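Side-chain contacts in alpha,alpha-trehalose-phosphate synthase (UDP-forming) (Burkholderia vietnamiensis, PDB 5TVG), which belongs to glycosyltransferase family 20 of the GT-B clan and holds uridine-5'-diphosphate and a magnesium ion in this model: residues K256-A261 with M356-M361; Y381-D386 with A443-N448. All coordinates share one frame; numbering follows the deposited sequence. Where two conformers were deposited one is given.

Contact 1 (K256-A261 with M356-M361); sequences KMLRDA and MAFFRM. With MG (magnesium ion), chain O.
Two neighbouring helices of the domain built on the parallel sheet, 253-262 and 352-361, meet where Met361 reaches across to Leu258 and Arg259. Their short segments run nearly in the same direction, at 24°, but the axes stay 10.9 Å apart, so the gap is spanned by side chains, above all the long Met361. Met361 extends with CG anti to its backbone N (chi1 -172°) and carries its sulfur up to the other helix: SD lies 3.8 Å from Arg259 CA and 4.0 Å from Arg259 CB. The same SD is 4.2 Å from Leu258 CG, and the chain then bends at its last torsion, which brings Met361 CE to 4.2 Å from Leu258 CD2.

That leucine methyl also meets the aromatic partner, with Leu258 CD2 4.2 Å from Phe358 CD1 and oblique to the ring. In this Rossmann-like half of the GT-B fold, both pack on strand 266-271 of the sheet, Leu258 against Leu267 and Phe358 against Met269, and Leu338 of the second subunit packs against both. Phe358 additionally meets Tyr350, a residue of the UDP pocket, edge-to-face.

Arg259 lies at the exposed margin of the contact. It lends its backbone and CB to the methionine, while its guanidinium NH2 bonds to Gly250 O. From the C-terminal end of helix 352-361, next to Met361, Arg360 offers its backbone O to the magnesium ion at 2.1 Å; Ser362 O and Gln385 OE1 also bind this metal.

Contact 2 (Y381-D386 with A443-N448); sequences YVASQD and AQLRNN. With MG (magnesium ion), chain O.
Helix 376-384, whose early residues contribute to the UDP pocket and whose C-terminal end leads into the magnesium site, is met by the last turn of helix 431-447 through Leu445, which points at Val382 and Ala383. One methyl does the touching: Leu445 CD1 lies 3.6 Å from Val382 CG1 and 3.9 Å from Val382 CB. It is 4.2 Å from Ala383 CB as well, so it rests between neighbouring residues of a single turn. Val382 holds CG1 anti to its backbone N (chi1 167°), which leaves CG1 as the branch that meets Leu445, and the two branched side chains meet at a slant. His438 and Asn441, earlier on helix 431-447, also pack on Val382, while Ala383 touches Pro239 and Ile242 of helix 239-248.

Beyond this apolar patch the chain leaves the helix, and Gln385 folds back over its end. The side chain bends at chi2 (-54°), setting NE2 3.5 Å above one face of the Tyr381 ring, toward its rim, and 3.2 Å from Tyr381 O. This hydrogen bond is fairly straight, 161° at the hydrogen, and the acceptor lies close to the amide plane. Ser384 N reaches the same carbonyl oxygen from the opposite face of its plane. NE2 has a second acceptor in Phe359 O, and OE1 bonds to Gly391 N as well as binding the magnesium ion at 2.2 Å.

With bonds at both ends, the amide's rotation is fixed: NE2 is committed to carbonyl oxygens, leaving OE1 turned to the metal, whose positive charge would probably polarise the amide and strengthen NE2 as a donor.

How the contacts relate
Contact 2 is a buried patch of three residues nearer the centre of the chain, whereas contact 1 is partly buried, runs out to an exposed arginine and lies against a second subunit. Both are apolar across their helices, but contact 1 relies on a long thioether and a ring, contact 2 on the compact side chains of a leucine, a valine and an alanine. Their polar chemistry meets between helices 352-361 and 376-384, where Arg360 NH1 lies 2.8 Å from Ser384 O, a probable hydrogen bond. The shared magnesium ion and its water tie the two contacts together.

Contact 1 (K256-A261 with M356-M361)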
loop_
_atom_site.group_PDB
_atom_site.type_symbol
_atom_site.label_atom_id
_atom_site.label_comp_id
_atom_site.label_asym_id
_atom_site.label_seq_id
_atom_site.Cartn_x
_atom_site.Cartn_y
_atom_site.Cartn_z
ATOM N N LYS A 256 -31.169 22.999 -10.146
ATOM C CA LYS A 256 -32.346 22.804 -9.303
ATOM C C LYS A 256 -32.182 21.574 -8.416
ATOM O O LYS A 256 -32.589 21.585 -7.255
ATOM C CB LYS A 256 -33.607 22.683 -10.171
ATOM N N MET A 257 -31.585 20.504 -8.945
ATOM C CA MET A 257 -31.360 19.305 -8.147
ATOM C C MET A 257 -30.541 19.641 -6.914
ATOM O O MET A 257 -30.873 19.218 -5.798
ATOM C CB MET A 257 -30.652 18.222 -8.978
ATOM C CG MET A 257 -31.530 17.486 -9.993
ATOM S SD MET A 257 -30.573 16.415 -11.117
ATOM C CE MET A 257 -29.365 15.719 -9.982
ATOM N N LEU A 258 -29.462 20.408 -7.102
ATOM C CA LEU A 258 -28.593 20.758 -5.983
ATOM C C LEU A 258 -29.317 21.663 -4.995
ATOM O O LEU A 258 -29.324 21.393 -3.789
ATOM C CB LEU A 258 -27.302 21.412 -6.493
ATOM C CG LEU A 258 -26.324 21.811 -5.375
ATOM C CD1 LEU A 258 -25.994 20.608 -4.474
ATOM C CD2 LEU A 258 -25.057 22.390 -5.977
ATOM N N ARG A 259 -29.953 22.727 -5.498
ATOM C CA ARG A 259 -30.750 23.617 -4.654
ATOM C C ARG A 259 -31.754 22.842 -3.810
ATOM O O ARG A 259 -31.854 23.053 -2.593
ATOM C CB ARG A 259 -31.476 24.648 -5.525
ATOM C CG ARG A 259 -32.166 25.760 -4.728
ATOM C CD ARG A 259 -32.872 26.796 -5.621
ATOM N NE ARG A 259 -31.991 27.480 -6.576
ATOM C CZ ARG A 259 -32.088 27.363 -7.905
ATOM N NH1 ARG A 259 -33.030 26.587 -8.439
ATOM N NH2 ARG A 259 -31.250 28.026 -8.708
ATOM N N ASP A 260 -32.509 21.928 -4.439
ATOM C CA ASP A 260 -33.549 21.206 -3.696
ATOM C C ASP A 260 -32.954 20.246 -2.673
ATOM O O ASP A 260 -33.485 20.108 -1.567
ATOM C CB ASP A 260 -34.481 20.462 -4.656
ATOM C CG ASP A 260 -35.395 21.392 -5.425
ATOM O OD1 ASP A 260 -35.503 22.576 -5.032
ATOM O OD2 ASP A 260 -36.007 20.951 -6.426
ATOM N N ALA A 261 -31.850 19.577 -3.014
ATOM C CA ALA A 261 -31.244 18.637 -2.074
ATOM C C ALA A 261 -30.653 19.363 -0.871
ATOM O O ALA A 261 -30.668 18.838 0.241
ATOM C CB ALA A 261 -30.165 17.819 -2.777
ATOM N N MET A 356 -20.703 27.744 -13.202
ATOM C CA MET A 356 -20.923 29.126 -12.758
ATOM C C MET A 356 -22.199 29.260 -11.934
ATOM O O MET A 356 -22.224 29.977 -10.930
ATOM C CB MET A 356 -20.942 30.067 -13.968
ATOM C CG MET A 356 -19.729 29.853 -14.900
ATOM S SD MET A 356 -18.152 29.960 -14.013
ATOM C CE MET A 356 -17.057 29.077 -15.092
ATOM N N ALA A 357 -23.279 28.592 -12.344
ATOM C CA ALA A 357 -24.486 28.633 -11.529
ATOM C C ALA A 357 -24.279 27.952 -10.162
ATOM O O ALA A 357 -24.917 28.360 -9.185
ATOM C CB ALA A 357 -25.665 28.010 -12.281
ATOM N N PHE A 358 -23.428 26.911 -10.079
ATOM C CA PHE A 358 -23.104 26.293 -8.782
ATOM C C PHE A 358 -22.342 27.265 -7.878
ATOM O O PHE A 358 -22.652 27.385 -6.690
ATOM C CB PHE A 358 -22.267 25.013 -8.963
ATOM C CG PHE A 358 -22.936 23.931 -9.766
ATOM C CD1 PHE A 358 -24.314 23.839 -9.842
ATOM C CD2 PHE A 358 -22.161 23.004 -10.463
ATOM C CE1 PHE A 358 -24.923 22.840 -10.595
ATOM C CE2 PHE A 358 -22.754 22.006 -11.235
ATOM C CZ PHE A 358 -24.147 21.921 -11.299
ATOM N N PHE A 359 -21.316 27.937 -8.425
ATOM C CA PHE A 359 -20.543 28.924 -7.669
ATOM C C PHE A 359 -21.449 30.007 -7.092
ATOM O O PHE A 359 -21.331 30.369 -5.916
ATOM C CB PHE A 359 -19.479 29.571 -8.564
ATOM C CG PHE A 359 -18.381 28.632 -8.996
ATOM C CD1 PHE A 359 -18.080 27.499 -8.250
ATOM C CD2 PHE A 359 -17.695 28.859 -10.204
ATOM C CE1 PHE A 359 -17.080 26.631 -8.651
ATOM C CE2 PHE A 359 -16.694 28.005 -10.613
ATOM C CZ PHE A 359 -16.374 26.881 -9.838
ATOM N N ARG A 360 -22.354 30.549 -7.917
ATOM C CA ARG A 360 -23.256 31.603 -7.445
ATOM C C ARG A 360 -24.135 31.127 -6.287
ATOM O O ARG A 360 -24.363 31.867 -5.323
ATOM C CB ARG A 360 -24.125 32.069 -8.598
ATOM C CG ARG A 360 -24.998 33.272 -8.341
ATOM C CD ARG A 360 -25.586 33.712 -9.700
ATOM N NE ARG A 360 -26.319 34.966 -9.627
ATOM C CZ ARG A 360 -25.806 36.153 -9.929
ATOM N NH1 ARG A 360 -24.536 36.252 -10.330
ATOM N NH2 ARG A 360 -26.567 37.240 -9.831
ATOM N N MET A 361 -24.670 29.908 -6.390
ATOM C CA MET A 361 -25.555 29.385 -5.353
ATOM C C MET A 361 -24.823 29.226 -4.034
ATOM O O MET A 361 -25.430 29.397 -2.979
ATOM C CB MET A 361 -26.175 28.047 -5.794
ATOM C CG MET A 361 -27.274 27.493 -4.851
ATOM S SD MET A 361 -27.683 25.758 -5.281
ATOM C CE MET A 361 -27.205 25.820 -7.003
HETATM MG MG MG O . -23.045 32.661 -3.910
HETATM O O HOH W 1 -23.910 33.840 -1.814
#

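Contact 2 (Y381-D386 with A443-N448)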
loop_
_atom_site.group_PDB
_atom_site.type_symbol
_atom_site.label_atom_id
_atom_site.label_comp_id
_atom_site.label_asym_id
_atom_site.label_seq_id
_atom_site.Cartn_x
_atom_site.Cartn_y
_atom_site.Cartn_z
ATOM N N TYR A 381 -15.025 31.833 -9.652
ATOM C CA TYR A 381 -15.900 31.810 -8.495
ATOM C C TYR A 381 -16.326 33.227 -8.122
ATOM O O TYR A 381 -17.512 33.485 -7.861
ATOM C CB TYR A 381 -15.214 31.113 -7.294
ATOM C CG TYR A 381 -16.136 31.073 -6.095
ATOM C CD1 TYR A 381 -17.056 30.047 -5.933
ATOM C CD2 TYR A 381 -16.143 32.113 -5.165
ATOM C CE1 TYR A 381 -17.939 30.025 -4.854
ATOM C CE2 TYR A 381 -17.022 32.099 -4.083
ATOM C CZ TYR A 381 -17.922 31.061 -3.936
ATOM O OH TYR A 381 -18.798 31.059 -2.850
ATOM N N VAL A 382 -15.368 34.158 -8.043
ATOM C CA VAL A 382 -15.725 35.544 -7.697
ATOM C C VAL A 382 -16.715 36.094 -8.710
ATOM O O VAL A 382 -17.760 36.644 -8.344
ATOM C CB VAL A 382 -14.461 36.426 -7.620
ATOM C CG1 VAL A 382 -14.828 37.912 -7.593
ATOM C CG2 VAL A 382 -13.594 36.000 -6.412
ATOM N N ALA A 383 -16.442 35.881 -10.006
ATOM C CA ALA A 383 -17.273 36.489 -11.048
ATOM C C ALA A 383 -18.694 35.958 -11.072
ATOM O O ALA A 383 -19.585 36.647 -11.582
ATOM C CB ALA A 383 -16.662 36.269 -12.427
ATOM N N SER A 384 -18.927 34.754 -10.542
ATOM C CA SER A 384 -20.258 34.183 -10.597
ATOM C C SER A 384 -21.184 34.784 -9.562
ATOM O O SER A 384 -22.405 34.583 -9.653
ATOM C CB SER A 384 -20.199 32.660 -10.377
ATOM O OG SER A 384 -19.416 32.010 -11.376
ATOM N N GLN A 385 -20.639 35.474 -8.560
ATOM C CA GLN A 385 -21.444 35.804 -7.395
ATOM C C GLN A 385 -22.434 36.910 -7.700
ATOM O O GLN A 385 -22.181 37.807 -8.496
ATOM C CB GLN A 385 -20.569 36.208 -6.193
ATOM C CG GLN A 385 -19.627 35.111 -5.692
ATOM C CD GLN A 385 -20.357 33.820 -5.376
ATOM O OE1 GLN A 385 -21.238 33.783 -4.500
ATOM N NE2 GLN A 385 -20.034 32.754 -6.115
ATOM N N ASP A 386 -23.546 36.865 -7.001
ATOM C CA ASP A 386 -24.472 37.978 -6.983
ATOM C C ASP A 386 -23.951 39.061 -6.038
ATOM O O ASP A 386 -23.794 38.797 -4.832
ATOM C CB ASP A 386 -25.830 37.470 -6.527
ATOM C CG ASP A 386 -26.881 38.537 -6.510
ATOM O OD1 ASP A 386 -26.567 39.731 -6.729
ATOM O OD2 ASP A 386 -28.039 38.171 -6.250
ATOM N N ALA A 443 -13.318 44.201 -8.964
ATOM C CA ALA A 443 -12.592 45.280 -9.631
ATOM C C ALA A 443 -11.238 44.794 -10.114
ATOM O O ALA A 443 -10.734 45.268 -11.139
ATOM C CB ALA A 443 -12.440 46.515 -8.705
ATOM N N GLN A 444 -10.588 43.908 -9.354
ATOM C CA GLN A 444 -9.340 43.349 -9.874
ATOM C C GLN A 444 -9.597 42.556 -11.146
ATOM O O GLN A 444 -8.855 42.680 -12.132
ATOM C CB GLN A 444 -8.649 42.463 -8.839
ATOM C CG GLN A 444 -8.051 43.258 -7.694
ATOM C CD GLN A 444 -6.774 43.957 -8.101
ATOM O OE1 GLN A 444 -6.803 44.998 -8.760
ATOM N NE2 GLN A 444 -5.640 43.380 -7.721
ATOM N N LEU A 445 -10.652 41.742 -11.148
ATOM C CA LEU A 445 -10.942 40.932 -12.324
ATOM C C LEU A 445 -11.219 41.815 -13.535
ATOM O O LEU A 445 -10.738 41.525 -14.633
ATOM C CB LEU A 445 -12.132 40.019 -12.055
ATOM C CG LEU A 445 -11.985 38.946 -10.960
ATOM C CD1 LEU A 445 -13.255 38.111 -10.867
ATOM C CD2 LEU A 445 -10.774 38.061 -11.233
ATOM N N ARG A 446 -11.947 42.922 -13.338
ATOM C CA ARG A 446 -12.288 43.798 -14.454
ATOM C C ARG A 446 -11.096 44.600 -14.943
ATOM O O ARG A 446 -11.033 44.948 -16.125
ATOM C CB ARG A 446 -13.409 44.742 -14.058
ATOM C CG ARG A 446 -14.762 44.104 -14.087
ATOM C CD ARG A 446 -15.765 44.998 -13.402
ATOM N NE ARG A 446 -17.119 44.497 -13.568
ATOM C CZ ARG A 446 -18.134 44.865 -12.800
ATOM N NH1 ARG A 446 -17.930 45.730 -11.812
ATOM N NH2 ARG A 446 -19.346 44.373 -13.015
ATOM N N ASN A 447 -10.144 44.890 -14.065
ATOM C CA ASN A 447 -9.019 45.682 -14.513
ATOM C C ASN A 447 -7.861 44.832 -15.039
ATOM O O ASN A 447 -6.929 45.390 -15.621
ATOM C CB ASN A 447 -8.609 46.618 -13.373
ATOM C CG ASN A 447 -9.724 47.621 -13.039
ATOM O OD1 ASN A 447 -10.239 47.674 -11.917
ATOM N ND2 ASN A 447 -10.128 48.388 -14.036
ATOM N N ASN A 448 -7.929 43.502 -14.918
ATOM C CA ASN A 448 -7.003 42.585 -15.584
ATOM C C ASN A 448 -7.802 41.435 -16.203
ATOM O O ASN A 448 -7.584 40.261 -15.901
ATOM C CB ASN A 448 -5.922 41.972 -14.666
ATOM C CG ASN A 448 -5.040 40.942 -15.439
ATOM O OD1 ASN A 448 -4.710 41.144 -16.657
ATOM N ND2 ASN A 448 -4.733 39.802 -14.779
HETATM MG MG MG O . -23.045 32.661 -3.910
HETATM O O HOH W 1 -23.910 33.840 -1.814
#